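PDB 4JA0: phosphoribosylaminoimidazole carboxylase, which probably catalyses two steps of de novo purine biosynthesis, carboxylating aminoimidazole ribonucleotide and then joining the product to aspartate to give SAICAR. Local coordinates for residues Ile327-Arg332 with Cys351-Asp356. Numbering follows the deposited sequence.
Sequences IAVAGR and CPPPSD. With SO4 (sulfate ion), chain G.
Val329 sets both its methyls against the segment 351-353, at the Cys351 carbonyl and the Pro353 ring. CG2 and CG1 of Val329 lie 3.5 and 3.6 Å from Cys351 O, and a chi1 of 180°, which swings CG1 away from the backbone N, also packs that methyl on Pro353 CD at 3.9 Å. The Pro353 ring also runs beside the backbone ahead, its CD 3.8 Å from Gly331 N. Further back, Ile327 CG2 meets Cys351 CB at 4.2 Å, and between these apolar contacts Cys351 N donates to Ala328 O (2.8 Å). This bond carries the pairing of parallel strands 323-329 and 348-350 just past the end of the latter, in the five-stranded parallel sheet of the AIR carboxylase domain, whose strand order is 2-1-3-4-5. From there the two chains run on as loops at the C-terminal ends of the parallel strands, where alpha/beta folds of this kind commonly place their binding sites. Here Arg332, extended from CG to NE, reaches a sulfate, probably from the crystallisation liquor: NE bonds O3 at 3.0 Å and nearly straight (168°), and O4 only weakly. Replacing Arg332 by alanine is likely to leave the sulfate without this charged donor and Val368 O of a second subunit without its NH1 partner. Tyr379 of a third subunit makes a cation-pi contact with the same guanidinium, and helix 279-291 backs Val329 through His281 and Ile285.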
loop_
_atom_site.group_PDB
_atom_site.type_symbol
_atom_site.label_atom_id
_atom_site.label_comp_id
_atom_site.label_asym_id
_atom_site.label_seq_id
_atom_site.Cartn_x
_atom_site.Cartn_y
_atom_site.Cartn_z
ATOM N N ILE A 327 -1.477 2.705 -29.088
ATOM C CA ILE A 327 -1.078 2.054 -27.846
ATOM C C ILE A 327 0.087 2.804 -27.231
ATOM O O ILE A 327 1.103 3.027 -27.903
ATOM C CB ILE A 327 -0.721 0.573 -28.071
ATOM C CG1 ILE A 327 -1.995 -0.193 -28.480
ATOM C CG2 ILE A 327 -0.059 -0.034 -26.814
ATOM C CD1 ILE A 327 -1.746 -1.606 -28.931
ATOM N N ALA A 328 -0.093 3.227 -25.974
ATOM C CA ALA A 328 0.930 4.001 -25.259
ATOM C C ALA A 328 1.702 3.173 -24.254
ATOM O O ALA A 328 1.144 2.715 -23.241
ATOM C CB ALA A 328 0.311 5.220 -24.573
ATOM N N VAL A 329 3.000 3.037 -24.525
ATOM C CA VAL A 329 3.921 2.293 -23.670
ATOM C C VAL A 329 4.964 3.210 -23.017
ATOM O O VAL A 329 5.931 3.630 -23.649
ATOM C CB VAL A 329 4.637 1.191 -24.472
ATOM C CG1 VAL A 329 5.608 0.419 -23.586
ATOM C CG2 VAL A 329 3.630 0.254 -25.090
ATOM N N ALA A 330 4.768 3.513 -21.745
ATOM C CA ALA A 330 5.695 4.400 -21.040
ATOM C C ALA A 330 5.922 3.922 -19.611
ATOM O O ALA A 330 4.978 3.829 -18.821
ATOM C CB ALA A 330 5.186 5.837 -21.054
ATOM N N GLY A 331 7.169 3.605 -19.286
ATOM C CA GLY A 331 7.516 3.234 -17.925
ATOM C C GLY A 331 7.455 4.430 -16.984
ATOM O O GLY A 331 7.182 5.562 -17.421
ATOM N N ARG A 332 7.667 4.179 -15.692
ATOM C CA ARG A 332 7.576 5.216 -14.671
ATOM C C ARG A 332 6.270 6.004 -14.779
ATOM O O ARG A 332 5.228 5.451 -15.121
ATOM C CB ARG A 332 8.786 6.152 -14.719
ATOM C CG ARG A 332 10.136 5.493 -14.381
ATOM C CD ARG A 332 11.270 6.495 -14.518
ATOM N NE ARG A 332 12.596 5.932 -14.253
ATOM C CZ ARG A 332 13.705 6.661 -14.138
ATOM N NH1 ARG A 332 13.654 7.988 -14.273
ATOM N NH2 ARG A 332 14.867 6.063 -13.893
ATOM N N CYS A 351 -0.383 0.604 -22.103
ATOM C CA CYS A 351 0.199 -0.663 -21.708
ATOM C C CYS A 351 1.593 -0.457 -21.134
ATOM O O CYS A 351 2.594 -0.549 -21.832
ATOM C CB CYS A 351 0.217 -1.636 -22.905
ATOM S SG CYS A 351 0.723 -3.329 -22.475
ATOM N N PRO A 352 1.659 -0.151 -19.841
ATOM C CA PRO A 352 2.971 0.021 -19.217
ATOM C C PRO A 352 3.733 -1.286 -19.306
ATOM O O PRO A 352 3.120 -2.355 -19.312
ATOM C CB PRO A 352 2.629 0.333 -17.768
ATOM C CG PRO A 352 1.230 0.860 -17.817
ATOM C CD PRO A 352 0.557 0.099 -18.901
ATOM N N PRO A 353 5.054 -1.203 -19.457
ATOM C CA PRO A 353 5.902 -2.398 -19.476
ATOM C C PRO A 353 6.002 -2.947 -18.069
ATOM O O PRO A 353 5.665 -2.224 -17.127
ATOM C CB PRO A 353 7.253 -1.867 -19.976
ATOM C CG PRO A 353 7.236 -0.383 -19.692
ATOM C CD PRO A 353 5.798 0.042 -19.740
ATOM N N PRO A 354 6.421 -4.214 -17.919
ATOM C CA PRO A 354 6.537 -4.852 -16.605
ATOM C C PRO A 354 7.645 -4.208 -15.762
ATOM O O PRO A 354 8.679 -3.787 -16.286
ATOM C CB PRO A 354 6.942 -6.276 -16.948
ATOM C CG PRO A 354 6.690 -6.436 -18.359
ATOM C CD PRO A 354 6.870 -5.120 -18.982
ATOM N N SER A 355 7.424 -4.152 -14.456
ATOM C CA SER A 355 8.297 -3.422 -13.552
ATOM C C SER A 355 7.856 -3.697 -12.132
ATOM O O SER A 355 6.683 -3.934 -11.870
ATOM C CB SER A 355 8.213 -1.920 -13.844
ATOM O OG SER A 355 8.684 -1.165 -12.743
ATOM N N ASP A 356 8.790 -3.635 -11.200
ATOM C CA ASP A 356 8.432 -3.800 -9.802
ATOM C C ASP A 356 7.580 -2.611 -9.386
ATOM O O ASP A 356 6.628 -2.745 -8.609
ATOM C CB ASP A 356 9.707 -3.883 -8.976
ATOM C CG ASP A 356 10.469 -5.170 -9.238
ATOM O OD1 ASP A 356 9.816 -6.186 -9.573
ATOM O OD2 ASP A 356 11.714 -5.158 -9.160
HETATM S S SO4 G . 13.309 2.458 -13.069
HETATM O O1 SO4 G . 12.760 1.137 -12.763
HETATM O O2 SO4 G . 14.773 2.400 -13.103
HETATM O O3 SO4 G . 12.837 2.929 -14.376
HETATM O O4 SO4 G . 12.854 3.362 -12.009
#